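Local structure of mandelate racemase/muconate lactonizing enzyme family protein (Roseovarius sp. TM1035, 3T9P) at residues Leu348-Pro353 and Ile373-Leu378; Glu34-Val39 and Trp50-Thr55; Thr315-His320 and Pro367-Glu372; Arg27-Cys32 and Ala381-Ser386; Ala138-Arg143 and Ser335-Glu340. The protein is a putative member of the enolase superfamily that probably acts on a carboxylate substrate as an isomerase, its exact reaction being unassigned. All blocks are in the same frame, centred on the assembly; numbering follows the deposited sequence.

Contact 1 of 5, residues Leu348-Pro353 and Ile373-Leu378; sequences LFLGDP and ISPTWL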
# COMPACT_ATOMS: atom_id res chain seq x y z
N LEU A 348 -10.75 23.66 12.53
CA LEU A 348 -11.14 23.07 11.25
C LEU A 348 -12.57 23.34 10.95
O LEU A 348 -12.87 23.70 9.77
CB LEU A 348 -10.89 21.54 11.21
CG LEU A 348 -9.48 21.12 11.43
CD1 LEU A 348 -9.44 19.55 11.48
CD2 LEU A 348 -8.52 21.71 10.40
N PHE A 349 -13.46 23.20 11.96
CA PHE A 349 -14.89 23.27 11.71
C PHE A 349 -15.51 24.45 12.52
O PHE A 349 -14.98 24.79 13.57
CB PHE A 349 -15.52 21.94 12.17
CG PHE A 349 -14.88 20.76 11.50
CD1 PHE A 349 -14.97 20.61 10.13
CD2 PHE A 349 -14.15 19.80 12.26
CE1 PHE A 349 -14.35 19.49 9.43
CE2 PHE A 349 -13.56 18.66 11.59
CZ PHE A 349 -13.64 18.54 10.16
N LEU A 350 -16.60 24.99 12.03
CA LEU A 350 -17.38 25.99 12.79
C LEU A 350 -18.36 25.27 13.72
O LEU A 350 -18.71 24.08 13.47
CB LEU A 350 -18.17 26.87 11.81
CG LEU A 350 -17.28 27.72 10.86
CD1 LEU A 350 -18.01 28.47 9.77
CD2 LEU A 350 -16.32 28.62 11.64
N GLY A 351 -18.79 25.94 14.80
CA GLY A 351 -19.76 25.31 15.73
C GLY A 351 -19.16 24.21 16.63
O GLY A 351 -18.02 24.19 17.00
N ASP A 352 -19.92 23.23 17.01
CA ASP A 352 -19.33 22.33 17.96
C ASP A 352 -19.83 20.93 17.53
O ASP A 352 -20.60 20.29 18.23
CB ASP A 352 -19.89 22.72 19.33
CG ASP A 352 -19.18 22.04 20.46
OD1 ASP A 352 -18.07 21.50 20.24
OD2 ASP A 352 -19.73 22.02 21.57
N PRO A 353 -19.39 20.46 16.36
CA PRO A 353 -19.92 19.14 15.86
C PRO A 353 -19.54 17.94 16.78
O PRO A 353 -20.28 16.92 16.82
CB PRO A 353 -19.30 19.02 14.44
CG PRO A 353 -18.01 19.88 14.53
CD PRO A 353 -18.41 21.08 15.45
N ILE A 373 -16.80 23.48 7.26
CA ILE A 373 -15.36 23.71 7.40
C ILE A 373 -15.23 25.22 7.42
O ILE A 373 -15.81 25.92 6.57
CB ILE A 373 -14.54 23.12 6.17
CG1 ILE A 373 -14.65 21.58 6.20
CG2 ILE A 373 -13.09 23.54 6.18
CD1 ILE A 373 -14.77 21.09 4.85
N SER A 374 -14.39 25.71 8.29
CA SER A 374 -14.22 27.15 8.36
C SER A 374 -13.54 27.73 7.12
O SER A 374 -12.47 27.30 6.78
CB SER A 374 -13.34 27.55 9.54
OG SER A 374 -13.28 29.02 9.53
N PRO A 375 -14.13 28.80 6.54
CA PRO A 375 -13.41 29.53 5.50
C PRO A 375 -12.08 30.14 6.01
O PRO A 375 -11.24 30.38 5.20
CB PRO A 375 -14.41 30.66 5.08
CG PRO A 375 -15.77 30.04 5.40
CD PRO A 375 -15.49 29.33 6.76
N THR A 376 -11.86 30.40 7.29
CA THR A 376 -10.53 30.87 7.74
C THR A 376 -9.41 29.84 7.44
O THR A 376 -8.27 30.13 6.98
CB THR A 376 -10.53 31.18 9.26
OG1 THR A 376 -11.63 32.09 9.59
CG2 THR A 376 -9.13 31.77 9.83
N TRP A 377 -9.73 28.61 7.77
CA TRP A 377 -8.68 27.57 7.50
C TRP A 377 -8.46 27.37 5.98
O TRP A 377 -7.35 27.34 5.50
CB TRP A 377 -9.21 26.30 8.18
CG TRP A 377 -8.11 25.19 8.17
CD1 TRP A 377 -7.23 24.90 9.17
CD2 TRP A 377 -7.80 24.33 7.06
NE1 TRP A 377 -6.35 23.88 8.73
CE2 TRP A 377 -6.69 23.52 7.45
CE3 TRP A 377 -8.32 24.18 5.77
CZ2 TRP A 377 -6.17 22.60 6.65
CZ3 TRP A 377 -7.72 23.19 4.91
CH2 TRP A 377 -6.67 22.43 5.39
N LEU A 378 -9.55 27.35 5.21
CA LEU A 378 -9.45 27.22 3.78
C LEU A 378 -8.69 28.30 3.15
O LEU A 378 -8.06 28.08 2.09
CB LEU A 378 -10.87 27.18 3.14
CG LEU A 378 -11.74 26.00 3.60
CD1 LEU A 378 -13.20 26.07 3.12
CD2 LEU A 378 -11.10 24.64 3.15

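Contact 2 of 5, residues Glu34-Val39 and Trp50-Thr55; sequences EFVGFV and WGQVST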
# COMPACT_ATOMS: atom_id res chain seq x y z
N GLU A 34 0.18 20.06 5.71
CA GLU A 34 0.80 18.79 5.99
C GLU A 34 -0.10 17.80 6.75
O GLU A 34 0.05 16.65 6.61
CB GLU A 34 2.09 18.95 6.79
CG GLU A 34 3.25 18.34 6.11
CD GLU A 34 4.68 18.79 6.64
OE1 GLU A 34 5.31 18.04 7.37
OE2 GLU A 34 5.16 19.87 6.28
N PHE A 35 -0.98 18.31 7.59
CA PHE A 35 -1.82 17.52 8.43
C PHE A 35 -3.16 17.13 7.85
O PHE A 35 -3.62 16.06 8.15
CB PHE A 35 -1.98 18.14 9.81
CG PHE A 35 -0.73 18.19 10.55
CD1 PHE A 35 -0.23 17.09 11.13
CD2 PHE A 35 -0.00 19.33 10.59
CE1 PHE A 35 0.95 17.14 11.79
CE2 PHE A 35 1.18 19.38 11.24
CZ PHE A 35 1.65 18.30 11.82
N VAL A 36 -3.79 17.97 7.06
CA VAL A 36 -5.22 17.69 6.72
C VAL A 36 -5.47 18.20 5.37
O VAL A 36 -4.83 19.21 5.03
CB VAL A 36 -6.25 18.40 7.69
CG1 VAL A 36 -7.67 17.84 7.36
CG2 VAL A 36 -5.98 18.06 9.07
N GLY A 37 -6.37 17.58 4.57
CA GLY A 37 -6.62 18.03 3.18
C GLY A 37 -8.13 17.88 3.06
O GLY A 37 -8.63 16.74 3.16
N PHE A 38 -8.87 18.97 2.79
CA PHE A 38 -10.27 18.88 2.41
C PHE A 38 -10.48 18.87 0.88
O PHE A 38 -9.71 19.43 0.14
CB PHE A 38 -11.08 20.03 3.02
CG PHE A 38 -11.07 20.00 4.51
CD1 PHE A 38 -11.77 19.00 5.21
CD2 PHE A 38 -10.34 20.94 5.22
CE1 PHE A 38 -11.74 18.97 6.64
CE2 PHE A 38 -10.33 20.95 6.63
CZ PHE A 38 -11.00 19.95 7.34
N VAL A 39 -11.56 18.21 0.46
CA VAL A 39 -11.87 18.07 -0.94
C VAL A 39 -13.27 18.67 -1.14
O VAL A 39 -14.23 18.37 -0.39
CB VAL A 39 -11.89 16.55 -1.37
CG1 VAL A 39 -12.45 16.42 -2.88
CG2 VAL A 39 -10.42 15.91 -1.28
N TRP A 50 -18.32 18.51 0.39
CA TRP A 50 -17.03 18.56 1.03
C TRP A 50 -16.70 17.24 1.69
O TRP A 50 -17.53 16.69 2.42
CB TRP A 50 -17.06 19.60 2.18
CG TRP A 50 -16.99 21.02 1.66
CD1 TRP A 50 -18.08 21.93 1.45
CD2 TRP A 50 -15.80 21.73 1.33
NE1 TRP A 50 -17.56 23.14 1.01
CE2 TRP A 50 -16.18 23.04 0.92
CE3 TRP A 50 -14.42 21.40 1.35
CZ2 TRP A 50 -15.22 24.00 0.56
CZ3 TRP A 50 -13.51 22.35 0.99
CH2 TRP A 50 -13.90 23.63 0.59
N GLY A 51 -15.45 16.78 1.44
CA GLY A 51 -14.93 15.59 2.14
C GLY A 51 -13.52 15.86 2.53
O GLY A 51 -13.13 17.00 2.66
N GLN A 52 -12.79 14.83 2.87
CA GLN A 52 -11.45 14.94 3.40
C GLN A 52 -10.64 13.68 3.10
O GLN A 52 -11.16 12.59 3.17
CB GLN A 52 -11.52 15.19 4.93
CG GLN A 52 -10.23 15.49 5.64
CD GLN A 52 -10.29 15.24 7.15
OE1 GLN A 52 -10.85 15.99 7.89
NE2 GLN A 52 -9.66 14.21 7.56
N VAL A 53 -9.40 13.89 2.74
CA VAL A 53 -8.41 12.83 2.60
C VAL A 53 -7.98 12.43 4.02
O VAL A 53 -8.28 13.10 4.95
CB VAL A 53 -7.21 13.19 1.68
CG1 VAL A 53 -7.67 13.69 0.29
CG2 VAL A 53 -6.30 14.13 2.33
N SER A 54 -7.31 11.31 4.15
CA SER A 54 -6.81 10.89 5.43
C SER A 54 -5.87 11.98 6.00
O SER A 54 -5.19 12.64 5.29
CB SER A 54 -6.00 9.61 5.31
OG SER A 54 -5.50 9.22 6.53
N THR A 55 -5.91 12.15 7.29
CA THR A 55 -4.96 13.01 7.94
C THR A 55 -3.52 12.39 7.85
O THR A 55 -3.36 11.24 7.58
CB THR A 55 -5.30 13.25 9.41
OG1 THR A 55 -5.56 12.00 10.05
CG2 THR A 55 -6.47 14.19 9.57
O HOH W 1 -6.45 15.07 5.71

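Contact 3 of 5, residues Thr315-His320 and Pro367-Glu372; sequences TMCTMH and PGWGVE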
# COMPACT_ATOMS: atom_id res chain seq x y z
N THR A 315 -13.79 11.45 12.59
CA THR A 315 -14.68 11.12 13.68
C THR A 315 -16.17 11.25 13.26
O THR A 315 -16.96 10.31 13.53
CB THR A 315 -14.28 11.89 15.01
OG1 THR A 315 -12.99 11.43 15.41
CG2 THR A 315 -15.36 11.59 16.26
N MET A 316 -16.53 12.30 12.60
CA MET A 316 -17.94 12.47 12.11
C MET A 316 -18.30 11.38 11.07
O MET A 316 -19.38 10.79 11.14
CB MET A 316 -18.14 13.89 11.48
CG MET A 316 -19.65 14.18 11.01
SD MET A 316 -20.79 13.85 12.41
CE MET A 316 -20.43 15.29 13.41
N CYS A 317 -17.35 11.00 10.20
CA CYS A 317 -17.71 9.88 9.23
C CYS A 317 -17.99 8.59 10.00
O CYS A 317 -18.96 7.80 9.64
CB CYS A 317 -16.56 9.64 8.28
SG CYS A 317 -16.21 11.00 7.10
N THR A 318 -17.12 8.32 11.01
CA THR A 318 -17.33 7.18 11.87
C THR A 318 -18.70 7.22 12.60
O THR A 318 -19.39 6.16 12.76
CB THR A 318 -16.16 7.02 12.85
OG1 THR A 318 -14.95 6.95 12.08
CG2 THR A 318 -16.29 5.76 13.58
N MET A 319 -19.09 8.38 13.10
CA MET A 319 -20.36 8.50 13.77
C MET A 319 -21.54 8.13 12.82
O MET A 319 -22.46 7.42 13.24
CB MET A 319 -20.53 9.99 14.18
CG MET A 319 -19.70 10.28 15.47
SD MET A 319 -19.37 12.06 15.78
CE MET A 319 -21.13 12.66 15.90
N HIS A 320 -21.54 8.67 11.58
CA HIS A 320 -22.57 8.35 10.61
C HIS A 320 -22.52 6.90 10.28
O HIS A 320 -23.60 6.23 10.21
CB HIS A 320 -22.46 9.15 9.29
CG HIS A 320 -22.82 10.60 9.43
ND1 HIS A 320 -24.01 11.12 8.94
CD2 HIS A 320 -22.19 11.63 10.07
CE1 HIS A 320 -24.04 12.44 9.18
NE2 HIS A 320 -22.95 12.77 9.87
N PRO A 367 -27.93 18.16 6.67
CA PRO A 367 -27.66 17.28 5.48
C PRO A 367 -26.17 16.96 5.30
O PRO A 367 -25.35 17.78 5.76
CB PRO A 367 -28.07 18.11 4.26
CG PRO A 367 -29.00 19.21 4.79
CD PRO A 367 -28.61 19.42 6.33
N GLY A 368 -25.86 15.86 4.57
CA GLY A 368 -24.47 15.38 4.37
C GLY A 368 -23.84 15.06 5.72
O GLY A 368 -24.48 14.43 6.54
N TRP A 369 -22.59 15.50 5.96
CA TRP A 369 -21.87 15.18 7.15
C TRP A 369 -22.34 16.02 8.28
O TRP A 369 -22.04 15.70 9.49
CB TRP A 369 -20.37 15.39 7.03
CG TRP A 369 -19.75 14.49 5.99
CD1 TRP A 369 -19.06 14.87 4.85
CD2 TRP A 369 -19.80 13.08 5.97
NE1 TRP A 369 -18.70 13.73 4.10
CE2 TRP A 369 -19.14 12.63 4.77
CE3 TRP A 369 -20.31 12.13 6.84
CZ2 TRP A 369 -19.00 11.29 4.44
CZ3 TRP A 369 -20.18 10.74 6.50
CH2 TRP A 369 -19.51 10.36 5.30
N GLY A 370 -23.06 17.08 7.93
CA GLY A 370 -23.53 18.04 8.95
C GLY A 370 -22.44 18.91 9.56
O GLY A 370 -22.54 19.24 10.75
N VAL A 371 -21.39 19.26 8.81
CA VAL A 371 -20.30 19.99 9.44
C VAL A 371 -19.98 21.11 8.48
O VAL A 371 -20.21 20.95 7.29
CB VAL A 371 -18.96 19.16 9.73
CG1 VAL A 371 -19.15 18.02 10.76
CG2 VAL A 371 -18.24 18.70 8.48
N GLU A 372 -19.45 22.21 8.98
CA GLU A 372 -19.08 23.32 8.09
C GLU A 372 -17.61 23.62 8.32
O GLU A 372 -17.19 23.89 9.47
CB GLU A 372 -19.99 24.54 8.35
CG GLU A 372 -19.77 25.65 7.25
CD GLU A 372 -20.42 27.00 7.66
OE1 GLU A 372 -21.13 27.08 8.74
OE2 GLU A 372 -20.17 27.99 6.88

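Contact 4 of 5, residues Arg27-Cys32 and Ala381-Ser386; sequences RLETFC and ATYQVS. With SO4 (sulfate ion), chain D.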
# COMPACT_ATOMS: atom_id res chain seq x y z
N ARG A 27 -15.63 18.97 -11.28
CA ARG A 27 -14.54 19.65 -10.64
C ARG A 27 -14.20 19.02 -9.29
O ARG A 27 -15.07 18.56 -8.57
CB ARG A 27 -14.87 21.13 -10.45
CG ARG A 27 -13.76 21.95 -9.81
CD ARG A 27 -13.99 23.45 -9.84
NE ARG A 27 -13.99 23.98 -11.20
CZ ARG A 27 -15.07 24.38 -11.85
NH1 ARG A 27 -16.26 24.32 -11.26
NH2 ARG A 27 -14.97 24.85 -13.09
N LEU A 28 -12.95 18.92 -9.01
CA LEU A 28 -12.45 18.43 -7.75
C LEU A 28 -11.34 19.34 -7.27
O LEU A 28 -10.40 19.51 -7.95
CB LEU A 28 -11.97 16.97 -7.84
CG LEU A 28 -13.04 15.89 -7.98
CD1 LEU A 28 -12.55 14.62 -8.50
CD2 LEU A 28 -13.89 15.63 -6.77
N GLU A 29 -11.52 19.89 -6.08
CA GLU A 29 -10.61 20.79 -5.46
C GLU A 29 -10.11 20.29 -4.10
O GLU A 29 -10.85 19.77 -3.35
CB GLU A 29 -11.29 22.13 -5.24
CG GLU A 29 -11.77 22.83 -6.41
CD GLU A 29 -12.81 23.88 -6.08
OE1 GLU A 29 -13.92 23.51 -5.79
OE2 GLU A 29 -12.46 25.03 -6.11
N THR A 30 -8.84 20.49 -3.83
CA THR A 30 -8.23 20.18 -2.56
C THR A 30 -7.61 21.42 -1.88
O THR A 30 -7.06 22.27 -2.51
CB THR A 30 -7.13 19.09 -2.69
OG1 THR A 30 -6.09 19.54 -3.55
CG2 THR A 30 -7.73 17.73 -3.16
N PHE A 31 -7.74 21.49 -0.58
CA PHE A 31 -7.18 22.51 0.24
C PHE A 31 -6.45 21.76 1.34
O PHE A 31 -7.06 21.11 2.12
CB PHE A 31 -8.28 23.39 0.87
CG PHE A 31 -9.24 24.04 -0.10
CD1 PHE A 31 -10.21 23.34 -0.72
CD2 PHE A 31 -9.22 25.37 -0.30
CE1 PHE A 31 -11.08 23.95 -1.56
CE2 PHE A 31 -10.08 25.95 -1.14
CZ PHE A 31 -11.00 25.23 -1.77
N CYS A 32 -5.15 21.91 1.42
CA CYS A 32 -4.33 21.18 2.37
C CYS A 32 -3.23 21.94 3.09
O CYS A 32 -2.86 22.99 2.70
CB CYS A 32 -3.70 19.98 1.67
SG CYS A 32 -2.75 20.40 0.19
N ALA A 381 -4.99 27.68 3.20
CA ALA A 381 -4.58 26.30 2.81
C ALA A 381 -3.96 26.29 1.41
O ALA A 381 -4.16 27.27 0.66
CB ALA A 381 -5.78 25.34 2.94
N THR A 382 -3.17 25.24 1.05
CA THR A 382 -2.66 25.04 -0.29
C THR A 382 -3.77 24.57 -1.17
O THR A 382 -4.38 23.54 -0.88
CB THR A 382 -1.49 24.00 -0.25
OG1 THR A 382 -0.48 24.49 0.63
CG2 THR A 382 -0.85 23.74 -1.59
N TYR A 383 -4.05 25.29 -2.27
CA TYR A 383 -5.17 25.00 -3.16
C TYR A 383 -4.71 24.24 -4.41
O TYR A 383 -3.70 24.62 -4.99
CB TYR A 383 -5.85 26.31 -3.59
CG TYR A 383 -6.99 26.15 -4.55
CD1 TYR A 383 -8.24 25.63 -4.12
CD2 TYR A 383 -6.85 26.54 -5.87
CE1 TYR A 383 -9.31 25.50 -5.02
CE2 TYR A 383 -7.93 26.41 -6.77
CZ TYR A 383 -9.14 25.91 -6.35
OH TYR A 383 -10.20 25.76 -7.24
N GLN A 384 -5.48 23.24 -4.88
CA GLN A 384 -5.20 22.66 -6.16
C GLN A 384 -6.49 22.20 -6.80
O GLN A 384 -7.42 21.72 -6.11
CB GLN A 384 -4.08 21.56 -6.02
CG GLN A 384 -3.75 20.85 -7.37
CD GLN A 384 -2.55 19.86 -7.26
OE1 GLN A 384 -1.97 19.71 -6.20
NE2 GLN A 384 -2.15 19.22 -8.42
N VAL A 385 -6.62 22.33 -8.11
CA VAL A 385 -7.88 21.97 -8.73
C VAL A 385 -7.73 21.08 -9.95
O VAL A 385 -6.76 21.22 -10.71
CB VAL A 385 -8.71 23.29 -9.10
CG1 VAL A 385 -7.87 24.18 -10.08
CG2 VAL A 385 -10.05 22.92 -9.69
N SER A 386 -8.65 20.13 -10.15
CA SER A 386 -8.71 19.40 -11.41
C SER A 386 -10.11 19.57 -11.99
O SER A 386 -11.11 19.43 -11.26
CB SER A 386 -8.48 17.87 -11.14
OG SER A 386 -7.14 17.60 -10.72
S SO4 D . 1.64 18.35 -8.98
O1 SO4 D . 1.39 19.31 -10.07
O2 SO4 D . 2.15 17.16 -9.68
O3 SO4 D . 2.61 18.90 -8.03
O4 SO4 D . 0.42 17.96 -8.23
O HOH W 2 -4.22 21.05 -2.42
O HOH W 3 -1.26 25.07 3.69

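Contact 5 of 5, residues Ala138-Arg143 and Ser335-Glu340; sequences ASSMRR and SIEGPE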
# COMPACT_ATOMS: atom_id res chain seq x y z
N ALA A 138 -13.60 7.37 25.54
CA ALA A 138 -12.56 8.41 25.61
C ALA A 138 -11.24 7.73 25.30
O ALA A 138 -10.83 6.74 25.91
CB ALA A 138 -12.58 9.02 27.14
N SER A 139 -10.56 8.17 24.26
CA SER A 139 -9.35 7.51 23.84
C SER A 139 -8.09 8.42 24.03
O SER A 139 -8.01 9.52 23.43
CB SER A 139 -9.44 7.19 22.33
OG SER A 139 -8.38 6.31 21.96
N SER A 140 -7.17 7.95 24.85
CA SER A 140 -5.88 8.54 25.01
C SER A 140 -4.97 8.03 23.88
O SER A 140 -4.92 6.82 23.60
CB SER A 140 -5.31 8.09 26.37
OG SER A 140 -3.92 8.38 26.32
N MET A 141 -4.28 8.94 23.19
CA MET A 141 -3.26 8.54 22.21
C MET A 141 -1.83 8.40 22.78
O MET A 141 -0.94 8.01 22.02
CB MET A 141 -3.17 9.59 21.11
CG MET A 141 -4.62 9.93 20.55
SD MET A 141 -5.23 8.30 19.79
CE MET A 141 -6.94 8.71 19.90
N ARG A 142 -1.60 8.67 24.07
CA ARG A 142 -0.24 8.91 24.56
C ARG A 142 0.31 7.79 25.37
O ARG A 142 -0.40 7.18 26.20
CB ARG A 142 -0.24 10.19 25.46
CG ARG A 142 -0.50 11.43 24.63
CD ARG A 142 -0.61 12.75 25.49
NE ARG A 142 0.52 12.90 26.39
CZ ARG A 142 0.51 13.67 27.49
NH1 ARG A 142 -0.53 14.42 27.77
NH2 ARG A 142 1.55 13.69 28.32
N ARG A 143 1.59 7.49 25.13
CA ARG A 143 2.39 6.66 25.97
C ARG A 143 3.37 7.51 26.84
O ARG A 143 3.93 6.98 27.78
CB ARG A 143 3.20 5.65 25.18
CG ARG A 143 2.38 4.56 24.62
CD ARG A 143 3.14 3.67 23.75
NE ARG A 143 2.31 2.50 23.53
CZ ARG A 143 1.39 2.41 22.57
NH1 ARG A 143 0.64 1.31 22.46
NH2 ARG A 143 1.20 3.43 21.70
N SER A 335 -11.11 10.84 20.38
CA SER A 335 -9.83 11.25 20.88
C SER A 335 -10.07 12.38 21.93
O SER A 335 -10.79 13.34 21.68
CB SER A 335 -9.00 11.79 19.71
OG SER A 335 -7.89 12.49 20.27
N ILE A 336 -9.54 12.21 23.12
CA ILE A 336 -9.71 13.25 24.16
C ILE A 336 -8.47 14.18 24.24
O ILE A 336 -8.39 15.02 25.13
CB ILE A 336 -10.10 12.63 25.58
CG1 ILE A 336 -9.33 11.34 25.94
CG2 ILE A 336 -11.59 12.16 25.54
CD1 ILE A 336 -7.83 11.73 26.48
N GLU A 337 -7.52 14.04 23.32
CA GLU A 337 -6.26 14.80 23.41
C GLU A 337 -6.62 16.24 23.11
O GLU A 337 -7.43 16.52 22.21
CB GLU A 337 -5.27 14.30 22.38
CG GLU A 337 -4.81 12.81 22.59
CD GLU A 337 -4.19 12.59 23.93
OE1 GLU A 337 -3.88 13.62 24.63
OE2 GLU A 337 -4.00 11.41 24.35
N GLY A 338 -6.03 17.16 23.82
CA GLY A 338 -6.34 18.57 23.53
C GLY A 338 -5.50 19.24 22.44
O GLY A 338 -4.66 18.62 21.75
N PRO A 339 -5.72 20.55 22.31
CA PRO A 339 -5.06 21.41 21.35
C PRO A 339 -3.51 21.39 21.49
O PRO A 339 -2.79 21.59 20.53
CB PRO A 339 -5.72 22.79 21.64
CG PRO A 339 -6.22 22.68 23.15
CD PRO A 339 -6.73 21.28 23.12
N GLU A 340 -3.01 21.05 22.65
CA GLU A 340 -1.59 20.92 22.89
C GLU A 340 -1.00 19.74 22.13
O GLU A 340 0.18 19.74 21.79
CB GLU A 340 -1.32 20.77 24.39
O HOH W 4 -2.37 15.62 25.46

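Contact 1 of 5, residues Leu348-Pro353 and Ile373-Leu378
The indole of Trp377 carries Leu348 on one face: CD2 of Leu348 sits 3.7 Å from the centroid of the five-membered ring of Trp377, a CH-pi contact offset toward the rim. The leucine runs alongside the indole in the same direction. The ring of Phe349 is met at its edge by Ile373, whose CG1 lies 3.9 Å from Phe349 CE1, while CB of Leu348 sits over one face of the phenyl ring. The backbones meet in a single bridge between Phe349 and Ile373. Ser374 N donates to Leu348 O over 2.9 Å in a nearly straight bond (168°). Ser374 is the N-cap of helix 375-379, at the end of the loop leading into it. With OG anti to the backbone N (chi1 -178°), the hydroxyl of Ser374 accepts from Thr376 N at 3.0 Å. CD2 of Leu350 rests against Ser374 OG at 3.7 Å. Replacing Ser374 by an alanine would probably leave Thr376 N without its capping acceptor at the start of the helix. Farther out, Leu350 CD1 meets Pro375 CD at 4.0 Å. Trp377 also meets Phe38 edge-to-face, and Ile373 packs on Trp50.

Contact 2 of 5, residues Glu34-Val39 and Trp50-Thr55
Phe38 lies across the side chain of Gln52, its CE1 3.4 Å from Gln52 OE1, with the ring and amide planes 69° apart. The CG of Gln52 is anti to its own backbone N (chi1 -173°), and the extended chain carries the amide past the phenyl ring to Val36, where CG1 of Val36 meets CD of Gln52. The same CG1 lies over one face of the Phe38 ring. CB of Phe38 touches the edge of the Trp50 indole at CZ3, 3.9 Å away. CG2 of Val39 touches CG1 of Val53, the two side chains meeting at about a right angle.

The backbones form the hairpin of strands 37-43 and 48-52, at one side of the antiparallel sheet in the N-terminal part of the enolase-superfamily fold. Phe38 and Gln52 are a non-hydrogen-bonded pair. Val39 and Gly51 are a hydrogen-bonded pair: Gly51 N reaches Val39 O at 2.7 Å, and Val39 N reaches Gly51 O at 3.0 Å. Val53 N donates to Gly37 O at 3.0 Å. Past the regular pairing, one water accepts from Gly37 N and donates to Val53 O.

The buried amide of Gln52 is held at both ends. NE2 gives a bond to Val53 O in the plane of the amide and another to Ser312 OG, and OE1 accepts from Leu313 N. These bonds fix which way round the amide sits, and they tie the hairpin to the start of helix 313-322.

Contact 3 of 5, residues Thr315-His320 and Pro367-Glu372
A type II' beta turn, Pro367 to Gly370, packs here against helix 313-322 in the C-terminal, barrel-bearing part of the enolase-superfamily fold. Gly368 takes the positive phi that this turn needs at its second position. Trp369 follows it and packs against the helix. Cys317 SG lies over the face of the indole, 3.8 Å from the centroid of the six-membered ring of Trp369. This is a sulfur-aromatic contact. His320 comes to the rim of the same indole. The Trp369 edge points at the imidazole face in a T-shaped pair, with planes at 89° and the His320 and Trp369 six-membered ring centroids 5.2 Å apart.

The histidine also bonds to the backbone of the turn. His320 NE2 donates to Trp369 O at 3.1 Å. The bond is bent, and the donor stands above the carbonyl plane. ND1 accepts from Ala124 N, so both ring nitrogens are engaged and the imidazole is fixed in rotation. Replacing His320 by a leucine would probably leave Trp369 O and Ala124 N without these partners, and the indole edge without the aromatic face it meets.

The indole has its own polar tie, from NE1 to Thr109 O on helix 98-119. The turn thus bridges two helices. Trp369 N adds a bond to Asp113 on that second helix. With CG anti to the backbone N (chi1 -177°), the Met316 chain bends at chi2 and chi3 and meets Val371 tip to tip, Met316 CG lying 3.9 Å from Val371 CG1.

Contact 4 of 5, residues Arg27-Cys32 and Ala381-Ser386
Tyr383 OH donates at 2.6 Å to Glu29 OE2, which accepts on its anti lone pair; the carboxylate plane stands 84° from the phenol ring. CG of Tyr383 is anti to the backbone N (chi1 178°), and this lays the ring along its neighbour strand. There CD1 of Tyr383 sits over one face of Phe31, 3.5 Å from Phe31 CE2. The two rings run alongside each other with planes at 59°. Val385 CG2 touches both Glu29 CG and Arg27 CG.

Behind these side chains, strands 25-32 and 382-387 pair antiparallel. Leu28 with Ser386, Thr30 with Gln384 and Cys32 with Thr382 are hydrogen-bonded pairs; Thr30 N to Gln384 O measures 3.0 Å. On the Thr30 face a water joins Thr30 OG1 to Thr382 O, while His66 bonds to Thr30 and Ser386. Gln384 NE2 donates at 2.9 Å to O4 of a sulfate, probably from the crystallisation liquor, that Arg67 also holds.

The pairing brings the C-terminal strand back to the first strand of the N-terminal sheet. Glu29 OE1 makes a salt bridge with Arg40. With a phenol on one oxygen and a guanidinium on the other, the buried carboxylate is likely to stay ionised.

Contact 5 of 5, residues Ala138-Arg143 and Ser335-Glu340
Glu337 OE2 takes the backbone N of Met141 at 2.7 Å on its anti lone pair, and the glutamate chain bends at chi2 (-58°) to bring the carboxylate there. CG of Glu337 packs against CG of Met141 at 3.5 Å. This is the tight part of the contact. Beside it, Ile336 N donates to Ser139 O at 3.1 Å. Ile336 CG2 rests on Ala138 CB at 3.7 Å, and the methyl CE of Met141 reaches Ser335 CB.

The other oxygen of Glu337 faces a side bridged by water rather than packed directly against the guanidinium of Arg142. A water donates to Glu337 OE1 at 2.6 Å and accepts from Arg142 NH1, so these opposite charges meet through solvent; Arg142 NH1 and Glu337 OE1 themselves are 4.7 Å apart. The aliphatic part of Arg142 touches the acid directly, with Arg142 CD 3.5 Å from Glu337 OE1. The guanidinium has its own salt bridge to Asp144, and Glu337 OE1 has one to Arg153. Ser140 OG accepts from Arg142 N in an ST turn, which shapes the loop here, and the same OG is hydrogen-bonded to Glu150.

Ser139 and Ser335 form a parallel bridge. It joins the first and last parallel strands, 132-139 and 332-335, where the sheet closes as in the modified TIM barrel, (beta/alpha)7-beta, of the enolase superfamily; in relatives the loops beyond these strand ends border the active site.

Overall arrangement
Contacts 2 and 4 share the four-stranded antiparallel sheet, their centres about 10 Å apart. Contact 2 is its hairpin of strands 37-43 and 48-52. Contact 4 pairs strand 25-32 with strand 382-387, so the two ends of the chain meet there. Contact 1 lies about 13 Å from contact 2 and also about 13 Å from contact 3, between centres, and touches both, and contact 4 as well. Its helix 375-379 leads directly into strand 382-387. The segments of contacts 1 and 3 alternate along the chain; contact 3 joins the late loop to helix 313-322. Contact 5 stands apart in the barrel sheet, about 29 Å from contact 4 between centres. The C-terminal tail thus links the barrel part to the N-terminal sheet.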